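Local structure of WbbM protein (Klebsiella pneumoniae, 6U4B) at residues T83-V88 with W229-L234; F223-E228 with N263-K268; D536-L541 with M547-A552; A551-P556 with V573-D578. The protein is a trimeric, bifunctional O-antigen polymerase that probably works through two glycosyltransferase modules, one of them of the metal-binding family 8 type. All blocks are in the same frame, centred on the assembly; numbering follows the deposited sequence.

Contact 1. Residues T83-V88 with W229-L234; sequences TAHYWV and WLFSIL
F231 wedges its ring between H85 and Y86, and the three make an aromatic cluster between helix 82-91 and helix 220-240, within the DUF4422 family region. The helix segments lie 11.9 Å apart at closest axial approach and cross at -119°. The tight part is a pair of T-shaped (edge-to-face) contacts. F231 turns an edge toward the face of H85, with CE2 of F231 standing 3.8 Å above the middle of the imidazole and about equally far from all five of its ring atoms; H85 NE2 is hydrogen-bonded to S227 OG. Y86 in turn sends its edge toward one face of F231, where Y86 CD2 comes 3.9 Å from F231 CE1; the ring planes meet at 74°. F231 owes this reach to CG lying anti to its carbonyl carbon, chi1 -75°. Between these segments L230 adds less, a single methyl set obliquely to the imidazole, with L230 CD2 4.0 Å from H85 CE1. Y86 borders the more open side: it is partly exposed, and its hydroxyl is held by D70 outside the helix pair. At the base of the same ring, Y86 CB packs 3.8 Å from F231 CZ, the shortest approach between the two segments.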
# COMPACT_ATOMS: atom_id res chain seq x y z
N THR A 83 -27.33 -28.65 -16.27
CA THR A 83 -27.19 -27.23 -15.96
C THR A 83 -27.66 -26.36 -17.12
O THR A 83 -28.20 -25.27 -16.90
CB THR A 83 -25.74 -26.90 -15.61
OG1 THR A 83 -24.89 -27.16 -16.73
CG2 THR A 83 -25.28 -27.76 -14.44
N ALA A 84 -27.45 -26.81 -18.36
CA ALA A 84 -28.02 -26.10 -19.50
C ALA A 84 -29.54 -26.24 -19.52
O ALA A 84 -30.27 -25.26 -19.71
CB ALA A 84 -27.41 -26.61 -20.81
N HIS A 85 -30.03 -27.47 -19.34
CA HIS A 85 -31.46 -27.72 -19.21
C HIS A 85 -32.07 -26.82 -18.14
O HIS A 85 -33.06 -26.12 -18.39
CB HIS A 85 -31.68 -29.20 -18.87
CG HIS A 85 -33.12 -29.60 -18.71
ND1 HIS A 85 -33.50 -30.91 -18.52
CD2 HIS A 85 -34.26 -28.87 -18.70
CE1 HIS A 85 -34.82 -30.96 -18.40
NE2 HIS A 85 -35.30 -29.74 -18.50
N TYR A 86 -31.48 -26.81 -16.94
CA TYR A 86 -32.01 -26.00 -15.85
C TYR A 86 -32.03 -24.52 -16.22
O TYR A 86 -33.03 -23.82 -15.98
CB TYR A 86 -31.19 -26.22 -14.58
CG TYR A 86 -31.69 -25.47 -13.37
CD1 TYR A 86 -31.27 -24.17 -13.10
CD2 TYR A 86 -32.60 -26.05 -12.50
CE1 TYR A 86 -31.74 -23.48 -12.00
CE2 TYR A 86 -33.07 -25.37 -11.39
CZ TYR A 86 -32.64 -24.09 -11.15
OH TYR A 86 -33.10 -23.40 -10.05
N TRP A 87 -30.94 -24.02 -16.80
CA TRP A 87 -30.84 -22.60 -17.10
C TRP A 87 -31.88 -22.17 -18.12
O TRP A 87 -32.50 -21.10 -17.98
CB TRP A 87 -29.43 -22.26 -17.60
CG TRP A 87 -29.26 -20.80 -17.92
CD1 TRP A 87 -28.88 -19.81 -17.06
CD2 TRP A 87 -29.45 -20.17 -19.19
NE1 TRP A 87 -28.83 -18.61 -17.71
CE2 TRP A 87 -29.17 -18.80 -19.02
CE3 TRP A 87 -29.83 -20.63 -20.46
CZ2 TRP A 87 -29.26 -17.88 -20.07
CZ3 TRP A 87 -29.92 -19.72 -21.49
CH2 TRP A 87 -29.64 -18.37 -21.29
N VAL A 88 -32.10 -22.98 -19.16
CA VAL A 88 -33.13 -22.66 -20.15
C VAL A 88 -34.51 -22.70 -19.50
O VAL A 88 -35.35 -21.83 -19.74
CB VAL A 88 -33.04 -23.63 -21.34
CG1 VAL A 88 -34.20 -23.42 -22.29
CG2 VAL A 88 -31.71 -23.46 -22.07
N TRP A 229 -40.94 -32.09 -13.18
CA TRP A 229 -40.91 -33.45 -12.66
C TRP A 229 -39.48 -33.90 -12.37
O TRP A 229 -39.18 -34.41 -11.28
CB TRP A 229 -41.58 -34.40 -13.65
CG TRP A 229 -41.56 -35.85 -13.28
CD1 TRP A 229 -42.48 -36.51 -12.52
CD2 TRP A 229 -40.60 -36.82 -13.69
NE1 TRP A 229 -42.13 -37.84 -12.41
CE2 TRP A 229 -40.98 -38.06 -13.13
CE3 TRP A 229 -39.44 -36.77 -14.48
CZ2 TRP A 229 -40.25 -39.23 -13.32
CZ3 TRP A 229 -38.72 -37.94 -14.67
CH2 TRP A 229 -39.13 -39.15 -14.09
N LEU A 230 -38.57 -33.70 -13.33
CA LEU A 230 -37.20 -34.20 -13.18
C LEU A 230 -36.49 -33.53 -12.01
O LEU A 230 -35.88 -34.20 -11.17
CB LEU A 230 -36.42 -33.99 -14.47
CG LEU A 230 -34.93 -34.32 -14.41
CD1 LEU A 230 -34.71 -35.82 -14.25
CD2 LEU A 230 -34.18 -33.79 -15.63
N PHE A 231 -36.56 -32.20 -11.94
CA PHE A 231 -35.78 -31.49 -10.93
C PHE A 231 -36.40 -31.55 -9.55
O PHE A 231 -35.68 -31.36 -8.56
CB PHE A 231 -35.55 -30.04 -11.37
CG PHE A 231 -34.51 -29.91 -12.45
CD1 PHE A 231 -33.17 -29.99 -12.15
CD2 PHE A 231 -34.89 -29.74 -13.77
CE1 PHE A 231 -32.21 -29.89 -13.13
CE2 PHE A 231 -33.93 -29.64 -14.77
CZ PHE A 231 -32.59 -29.71 -14.45
N SER A 232 -37.71 -31.81 -9.44
CA SER A 232 -38.28 -32.10 -8.13
C SER A 232 -37.69 -33.39 -7.56
O SER A 232 -37.44 -33.49 -6.35
CB SER A 232 -39.80 -32.21 -8.22
OG SER A 232 -40.19 -33.39 -8.89
N ILE A 233 -37.46 -34.38 -8.42
CA ILE A 233 -36.82 -35.62 -7.98
C ILE A 233 -35.36 -35.38 -7.65
O ILE A 233 -34.84 -35.88 -6.64
CB ILE A 233 -37.00 -36.70 -9.06
CG1 ILE A 233 -38.47 -37.09 -9.19
CG2 ILE A 233 -36.13 -37.92 -8.75
CD1 ILE A 233 -38.81 -37.73 -10.51
N LEU A 234 -34.66 -34.63 -8.50
CA LEU A 234 -33.23 -34.40 -8.27
C LEU A 234 -32.99 -33.57 -7.01
O LEU A 234 -32.01 -33.80 -6.31
CB LEU A 234 -32.60 -33.73 -9.50
CG LEU A 234 -32.68 -34.54 -10.80
CD1 LEU A 234 -31.93 -33.83 -11.93
CD2 LEU A 234 -32.16 -35.96 -10.61

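Contact 2. Residues F223-E228 with N263-K268; sequences FVDYSE and NIYIIK
One face of the Y265 ring is covered by Y226, while D225 sits at the ring's edge, close to its plane. Over the face, Y226 CD2 stands 3.4 Å above the plane, displaced toward the rim on the CG side. The Y226 methylene lies over the same ring as a CH-pi donor, with CB 3.9 Å from the Y265 ring centroid and 26° off the ring normal. The two phenol planes make 44° with each other, an oblique meeting that is neither a stack nor a T-shape; the closest atoms are Y226 CD2 and Y265 CG at 3.5 Å. Y265 puts CG anti to its backbone N (chi1 176°), which extends the ring across to helix 220-240. At its far end the hydroxyl donates a short hydrogen bond, Y265 OH to D225 OD2 at 2.6 Å, using the carboxylate's anti lone pair. The buried phenol is thus tied to a solvent-exposed acid on the neighbouring helix, and this bond together with the covered face should restrict the ring's swing.

The indole of W229, further along helix 220-240, also meets the Y265 ring, with the two planes inclined to each other. The contact joins helix 220-240 to helix 253-272 in the DUF4422 region. The first helix also packs through F223 and S227 on W89 of helix 82-91, whereas I264 on the second reaches helices 180-193 and 198-206.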
# COMPACT_ATOMS: atom_id res chain seq x y z
N PHE A 223 -41.78 -30.05 -22.31
CA PHE A 223 -40.50 -29.67 -21.71
C PHE A 223 -40.69 -29.11 -20.30
O PHE A 223 -39.93 -29.44 -19.39
CB PHE A 223 -39.78 -28.67 -22.60
CG PHE A 223 -38.61 -28.00 -21.94
CD1 PHE A 223 -37.40 -28.67 -21.80
CD2 PHE A 223 -38.71 -26.70 -21.46
CE1 PHE A 223 -36.32 -28.05 -21.20
CE2 PHE A 223 -37.63 -26.09 -20.85
CZ PHE A 223 -36.43 -26.76 -20.72
N VAL A 224 -41.70 -28.24 -20.12
CA VAL A 224 -41.93 -27.66 -18.80
C VAL A 224 -42.37 -28.73 -17.80
O VAL A 224 -41.88 -28.78 -16.67
CB VAL A 224 -42.97 -26.53 -18.89
CG1 VAL A 224 -43.49 -26.16 -17.51
CG2 VAL A 224 -42.36 -25.32 -19.56
N ASP A 225 -43.28 -29.61 -18.21
CA ASP A 225 -43.75 -30.66 -17.32
C ASP A 225 -42.62 -31.60 -16.93
O ASP A 225 -42.46 -31.95 -15.75
CB ASP A 225 -44.89 -31.44 -17.98
CG ASP A 225 -45.46 -32.51 -17.07
OD1 ASP A 225 -46.25 -32.17 -16.16
OD2 ASP A 225 -45.11 -33.70 -17.25
N TYR A 226 -41.81 -32.01 -17.91
CA TYR A 226 -40.67 -32.88 -17.61
C TYR A 226 -39.66 -32.18 -16.72
O TYR A 226 -39.05 -32.80 -15.84
CB TYR A 226 -40.02 -33.35 -18.92
CG TYR A 226 -38.73 -34.11 -18.72
CD1 TYR A 226 -37.56 -33.68 -19.33
CD2 TYR A 226 -38.69 -35.26 -17.94
CE1 TYR A 226 -36.37 -34.37 -19.15
CE2 TYR A 226 -37.51 -35.96 -17.76
CZ TYR A 226 -36.35 -35.51 -18.37
OH TYR A 226 -35.17 -36.20 -18.19
N SER A 227 -39.47 -30.87 -16.92
CA SER A 227 -38.52 -30.12 -16.10
C SER A 227 -38.96 -30.08 -14.65
O SER A 227 -38.18 -30.37 -13.74
CB SER A 227 -38.34 -28.71 -16.66
OG SER A 227 -37.86 -28.74 -17.99
N GLU A 228 -40.22 -29.70 -14.41
CA GLU A 228 -40.74 -29.67 -13.04
C GLU A 228 -40.66 -31.05 -12.40
O GLU A 228 -40.34 -31.17 -11.21
CB GLU A 228 -42.17 -29.15 -13.03
CG GLU A 228 -42.32 -27.69 -13.41
CD GLU A 228 -43.77 -27.28 -13.62
OE1 GLU A 228 -44.63 -28.18 -13.73
OE2 GLU A 228 -44.05 -26.07 -13.67
N ASN A 263 -36.15 -41.86 -19.42
CA ASN A 263 -36.88 -42.99 -19.97
C ASN A 263 -38.14 -43.29 -19.17
O ASN A 263 -39.20 -43.56 -19.74
CB ASN A 263 -35.98 -44.22 -20.03
CG ASN A 263 -34.93 -44.13 -21.11
OD1 ASN A 263 -35.14 -44.59 -22.23
ND2 ASN A 263 -33.79 -43.53 -20.78
N ILE A 264 -38.04 -43.27 -17.83
CA ILE A 264 -39.20 -43.52 -16.99
C ILE A 264 -40.31 -42.52 -17.29
O ILE A 264 -41.49 -42.87 -17.36
CB ILE A 264 -38.80 -43.50 -15.51
CG1 ILE A 264 -37.85 -44.66 -15.19
CG2 ILE A 264 -40.02 -43.54 -14.61
CD1 ILE A 264 -37.24 -44.60 -13.81
N TYR A 265 -39.93 -41.25 -17.51
CA TYR A 265 -40.91 -40.22 -17.80
C TYR A 265 -41.58 -40.44 -19.15
O TYR A 265 -42.80 -40.30 -19.28
CB TYR A 265 -40.25 -38.84 -17.75
CG TYR A 265 -41.17 -37.70 -18.13
CD1 TYR A 265 -42.03 -37.13 -17.20
CD2 TYR A 265 -41.18 -37.20 -19.42
CE1 TYR A 265 -42.87 -36.09 -17.54
CE2 TYR A 265 -42.02 -36.16 -19.78
CZ TYR A 265 -42.86 -35.61 -18.84
OH TYR A 265 -43.69 -34.57 -19.19
N ILE A 266 -40.80 -40.79 -20.18
CA ILE A 266 -41.36 -41.00 -21.51
C ILE A 266 -42.28 -42.21 -21.51
O ILE A 266 -43.38 -42.17 -22.09
CB ILE A 266 -40.23 -41.14 -22.55
CG1 ILE A 266 -39.52 -39.81 -22.77
CG2 ILE A 266 -40.78 -41.68 -23.87
CD1 ILE A 266 -38.39 -39.87 -23.76
N ILE A 267 -41.87 -43.30 -20.87
CA ILE A 267 -42.68 -44.51 -20.85
C ILE A 267 -44.02 -44.24 -20.18
O ILE A 267 -45.06 -44.76 -20.61
CB ILE A 267 -41.91 -45.65 -20.15
CG1 ILE A 267 -40.74 -46.11 -21.02
CG2 ILE A 267 -42.83 -46.82 -19.83
CD1 ILE A 267 -39.84 -47.13 -20.36
N LYS A 268 -44.03 -43.41 -19.13
CA LYS A 268 -45.28 -43.04 -18.48
C LYS A 268 -46.19 -42.28 -19.42
O LYS A 268 -47.41 -42.49 -19.42
CB LYS A 268 -44.97 -42.22 -17.23
CG LYS A 268 -46.16 -41.47 -16.65
CD LYS A 268 -47.19 -42.41 -16.05
CE LYS A 268 -48.15 -41.65 -15.15
NZ LYS A 268 -48.64 -40.40 -15.80

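Contact 3. Residues D536-L541 with M547-A552; sequences DFFPNL and MKFLAA
F538 and F549 form a face-to-face aromatic stack by which a 3-10 turn, residues 538-540, folds back on the helix 543-554 that follows it in the glycosyltransferase family 8 region. Followed outward, the F538 side chain meets F549 with CB, CG and the CD2-CE2 flank of its ring. CB of F538 lies 3.8 Å from F549 CD2, so the contact starts before the ring does. CG of F538 then meets F549 CE2 at 3.7 Å. Along the flank, F538 CD2 falls between F549 CE2 and F549 CZ, and further out F538 CE2 is 3.9 Å from F549 CZ. The planes are inclined by 21° with centroids 4.2 Å apart, a nearly parallel but slightly splayed pair. CG of F549 lies anti to the backbone N (chi1 176°), which carries the ring toward the turn, and chi2 of 66° turns its face to F538. F538 is sandwiched: its other face receives an edge of the preceding F537. I434 of helix 434-441 touches both stacked phenylalanines. The turn and helix also border a second subunit, whose N245 N bonds N540 OD1 and whose F78 packs on M547 and L550. The turn itself is closed by L541 N, which bonds F538 O at 3.1 Å.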
# COMPACT_ATOMS: atom_id res chain seq x y z
N ASP A 536 25.62 0.45 -24.98
CA ASP A 536 26.45 -0.32 -25.89
C ASP A 536 25.97 -0.29 -27.33
O ASP A 536 26.79 -0.37 -28.25
CB ASP A 536 26.53 -1.78 -25.42
CG ASP A 536 27.11 -1.91 -24.02
OD1 ASP A 536 27.15 -0.90 -23.29
OD2 ASP A 536 27.52 -3.03 -23.65
N PHE A 537 24.66 -0.18 -27.55
CA PHE A 537 24.05 -0.34 -28.86
C PHE A 537 23.49 0.95 -29.44
O PHE A 537 23.83 1.33 -30.56
CB PHE A 537 22.94 -1.40 -28.78
CG PHE A 537 22.13 -1.55 -30.03
CD1 PHE A 537 22.52 -2.43 -31.03
CD2 PHE A 537 20.96 -0.83 -30.21
CE1 PHE A 537 21.77 -2.58 -32.18
CE2 PHE A 537 20.20 -0.96 -31.36
CZ PHE A 537 20.61 -1.84 -32.34
N PHE A 538 22.64 1.64 -28.68
CA PHE A 538 21.87 2.78 -29.17
C PHE A 538 22.71 4.01 -29.53
O PHE A 538 22.38 4.69 -30.51
CB PHE A 538 20.80 3.14 -28.15
CG PHE A 538 19.83 2.03 -27.89
CD1 PHE A 538 18.84 1.73 -28.81
CD2 PHE A 538 19.90 1.28 -26.72
CE1 PHE A 538 17.94 0.70 -28.58
CE2 PHE A 538 19.01 0.25 -26.48
CZ PHE A 538 18.03 -0.04 -27.41
N PRO A 539 23.76 4.36 -28.78
CA PRO A 539 24.57 5.53 -29.17
C PRO A 539 25.26 5.40 -30.52
O PRO A 539 25.76 6.41 -31.03
CB PRO A 539 25.59 5.65 -28.03
CG PRO A 539 24.93 5.01 -26.87
CD PRO A 539 24.16 3.86 -27.45
N ASN A 540 25.33 4.20 -31.09
CA ASN A 540 25.98 4.00 -32.38
C ASN A 540 25.01 4.05 -33.56
O ASN A 540 25.43 3.87 -34.70
CB ASN A 540 26.73 2.66 -32.39
CG ASN A 540 27.82 2.60 -31.34
OD1 ASN A 540 28.43 3.62 -31.00
ND2 ASN A 540 28.06 1.41 -30.81
N LEU A 541 23.72 4.27 -33.30
CA LEU A 541 22.74 4.45 -34.36
C LEU A 541 22.95 5.80 -35.04
O LEU A 541 23.86 6.57 -34.71
CB LEU A 541 21.33 4.36 -33.78
CG LEU A 541 20.81 2.99 -33.35
CD1 LEU A 541 19.74 3.13 -32.29
CD2 LEU A 541 20.26 2.25 -34.56
N MET A 547 19.07 10.66 -30.55
CA MET A 547 18.42 11.77 -29.86
C MET A 547 16.96 11.47 -29.57
O MET A 547 16.45 11.77 -28.49
CB MET A 547 18.55 13.06 -30.68
CG MET A 547 19.98 13.52 -30.90
SD MET A 547 20.88 13.82 -29.36
CE MET A 547 22.01 12.43 -29.35
N LYS A 548 16.26 10.87 -30.54
CA LYS A 548 14.87 10.49 -30.32
C LYS A 548 14.75 9.46 -29.21
O LYS A 548 13.78 9.48 -28.44
CB LYS A 548 14.26 9.96 -31.62
CG LYS A 548 14.16 10.98 -32.74
CD LYS A 548 13.39 10.41 -33.92
CE LYS A 548 12.09 11.15 -34.14
NZ LYS A 548 11.05 10.27 -34.75
N PHE A 549 15.72 8.55 -29.12
CA PHE A 549 15.70 7.55 -28.06
C PHE A 549 15.96 8.18 -26.70
O PHE A 549 15.31 7.81 -25.71
CB PHE A 549 16.73 6.46 -28.36
CG PHE A 549 16.87 5.43 -27.28
CD1 PHE A 549 15.82 4.57 -26.98
CD2 PHE A 549 18.05 5.30 -26.57
CE1 PHE A 549 15.94 3.62 -25.98
CE2 PHE A 549 18.18 4.34 -25.58
CZ PHE A 549 17.13 3.50 -25.29
N LEU A 550 16.88 9.14 -26.63
CA LEU A 550 17.17 9.80 -25.36
C LEU A 550 15.98 10.62 -24.88
O LEU A 550 15.67 10.64 -23.68
CB LEU A 550 18.41 10.68 -25.49
CG LEU A 550 19.73 9.94 -25.74
CD1 LEU A 550 20.89 10.91 -25.88
CD2 LEU A 550 19.99 8.93 -24.63
N ALA A 551 15.29 11.30 -25.80
CA ALA A 551 14.13 12.09 -25.42
C ALA A 551 12.98 11.20 -24.97
O ALA A 551 12.27 11.53 -24.01
CB ALA A 551 13.69 12.99 -26.58
N ALA A 552 12.78 10.06 -25.64
CA ALA A 552 11.70 9.16 -25.27
C ALA A 552 11.94 8.53 -23.90
O ALA A 552 10.99 8.32 -23.13
CB ALA A 552 11.52 8.07 -26.33

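Contact 4. Residues A551-P556 with V573-D578; sequences AARKKP and VDFYDD
R553 and P556 meet D574 and F575 where a type II beta turn, V573 to Y576, leads into helix 576-583 and faces the end of helix 543-554. F575 occupies the third position of that turn with a positive phi of 61°, and its side chain points at the helix end. R553 gets its charged group there by bending: CG is anti to the carbonyl carbon, the next torsion is extended, and chi3 at 74° folds the guanidinium round toward the turn. Two residues of the turn then share this group. D574 takes its terminal nitrogen in a salt bridge, R553 NH2 to D574 OD2 at 3.0 Å, with the two planes steeply inclined, so this is no flat two-pronged pairing. F575 comes over one face of the guanidinium, its CE2 lying 3.4 Å above that plane and offset toward the rim. With the planes 56° apart, the ring meets the cation obliquely and the two do not lie flat together. R553 NH1 has a weak further partner in H529 O.

On its CE1 side the phenyl ring meets P556, with P556 CG 3.8 Å from F575 CE1, while D578 OD2 lies at the ring edge near its plane. F575 also packs on I559 of strand 558-560, next to the metal ligand H560. K554 and D577 are tied to a second subunit, D577 through a salt bridge to R349 of that chain. At the tip of the phenyl ring, in its plane, F575 CZ lies 3.6 Å from R553 O.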
# COMPACT_ATOMS: atom_id res chain seq x y z
N ALA A 551 15.29 11.30 -25.80
CA ALA A 551 14.13 12.09 -25.42
C ALA A 551 12.98 11.20 -24.97
O ALA A 551 12.27 11.53 -24.01
CB ALA A 551 13.69 12.99 -26.58
N ALA A 552 12.78 10.06 -25.64
CA ALA A 552 11.70 9.16 -25.27
C ALA A 552 11.94 8.53 -23.90
O ALA A 552 10.99 8.32 -23.13
CB ALA A 552 11.52 8.07 -26.33
N ARG A 553 13.20 8.23 -23.57
CA ARG A 553 13.50 7.65 -22.27
C ARG A 553 13.13 8.58 -21.13
O ARG A 553 12.79 8.12 -20.03
CB ARG A 553 14.99 7.29 -22.17
CG ARG A 553 15.36 5.97 -22.81
CD ARG A 553 16.84 5.66 -22.60
NE ARG A 553 17.14 5.24 -21.23
CZ ARG A 553 17.06 3.98 -20.81
NH1 ARG A 553 16.68 3.02 -21.64
NH2 ARG A 553 17.36 3.69 -19.55
N LYS A 554 13.18 9.90 -21.36
CA LYS A 554 12.96 10.86 -20.29
C LYS A 554 11.49 10.99 -19.90
O LYS A 554 11.21 11.39 -18.76
CB LYS A 554 13.52 12.23 -20.70
CG LYS A 554 15.03 12.22 -20.89
CD LYS A 554 15.58 13.60 -21.22
CE LYS A 554 15.60 14.49 -19.99
NZ LYS A 554 16.57 14.00 -18.96
N LYS A 555 10.55 10.66 -20.79
CA LYS A 555 9.13 10.68 -20.46
C LYS A 555 8.42 9.58 -21.23
O LYS A 555 7.62 9.84 -22.14
CB LYS A 555 8.52 12.05 -20.77
CG LYS A 555 7.25 12.33 -20.00
CD LYS A 555 7.50 12.26 -18.50
CE LYS A 555 6.20 12.33 -17.71
NZ LYS A 555 6.43 12.16 -16.25
N PRO A 556 8.68 8.32 -20.88
CA PRO A 556 8.06 7.21 -21.62
C PRO A 556 6.56 7.15 -21.38
O PRO A 556 6.06 7.51 -20.31
CB PRO A 556 8.76 5.97 -21.07
CG PRO A 556 9.95 6.48 -20.31
CD PRO A 556 9.55 7.83 -19.81
N VAL A 573 18.24 -2.96 -12.91
CA VAL A 573 17.68 -2.76 -14.24
C VAL A 573 17.12 -1.34 -14.32
O VAL A 573 16.63 -0.80 -13.32
CB VAL A 573 16.60 -3.84 -14.53
CG1 VAL A 573 15.47 -3.30 -15.38
CG2 VAL A 573 17.23 -5.05 -15.21
N ASP A 574 17.21 -0.73 -15.50
CA ASP A 574 16.61 0.58 -15.71
C ASP A 574 15.09 0.47 -15.69
O ASP A 574 14.51 -0.51 -16.16
CB ASP A 574 17.07 1.18 -17.04
CG ASP A 574 18.47 1.77 -16.96
OD1 ASP A 574 18.88 2.19 -15.86
OD2 ASP A 574 19.15 1.83 -18.01
N PHE A 575 14.44 1.52 -15.16
CA PHE A 575 12.99 1.55 -15.00
C PHE A 575 12.49 0.43 -14.08
O PHE A 575 11.35 -0.01 -14.18
CB PHE A 575 12.26 1.49 -16.34
CG PHE A 575 12.62 2.60 -17.29
CD1 PHE A 575 12.10 3.88 -17.11
CD2 PHE A 575 13.47 2.38 -18.35
CE1 PHE A 575 12.43 4.90 -17.97
CE2 PHE A 575 13.81 3.40 -19.22
CZ PHE A 575 13.28 4.67 -19.03
N TYR A 576 13.36 -0.03 -13.18
CA TYR A 576 12.99 -1.11 -12.27
C TYR A 576 11.92 -0.66 -11.28
O TYR A 576 11.03 -1.44 -10.93
CB TYR A 576 14.22 -1.63 -11.54
CG TYR A 576 13.92 -2.52 -10.37
CD1 TYR A 576 13.31 -3.75 -10.55
CD2 TYR A 576 14.26 -2.14 -9.07
CE1 TYR A 576 13.03 -4.58 -9.48
CE2 TYR A 576 13.99 -2.95 -7.99
CZ TYR A 576 13.38 -4.17 -8.20
OH TYR A 576 13.11 -4.99 -7.13
N ASP A 577 12.01 0.59 -10.82
CA ASP A 577 11.00 1.10 -9.90
C ASP A 577 9.63 1.19 -10.56
O ASP A 577 8.60 1.02 -9.89
CB ASP A 577 11.42 2.47 -9.37
CG ASP A 577 12.71 2.42 -8.57
OD1 ASP A 577 13.08 1.33 -8.09
OD2 ASP A 577 13.36 3.48 -8.42
N ASP A 578 9.59 1.44 -11.88
CA ASP A 578 8.31 1.52 -12.59
C ASP A 578 7.59 0.18 -12.59
O ASP A 578 6.36 0.13 -12.61
CB ASP A 578 8.55 1.98 -14.02
CG ASP A 578 9.19 3.35 -14.09
OD1 ASP A 578 8.46 4.36 -14.02
OD2 ASP A 578 10.43 3.41 -14.18

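How the contacts relate
The four contacts fall into two pairs on opposite sides of the chain's centre. Contacts 1 and 2 share helix 220-240, their centres 11 Å apart, and are joined by H85 NE2 and S227 OG at 2.8 Å, probably a hydrogen bond; both lie away from the annotated sites. Contacts 3 and 4 share helix 543-554 and residues A551 and A552, with centres 13 Å apart. Centres of the two pairs are separated by 58 to 75 Å. The second pair lies nearer the magnesium site of D406, D408 and H560: F549 and F575 side chains each lie about 9 Å from that of H560, and those of F538 and F575 about 13 Å from a bound magnesium ion.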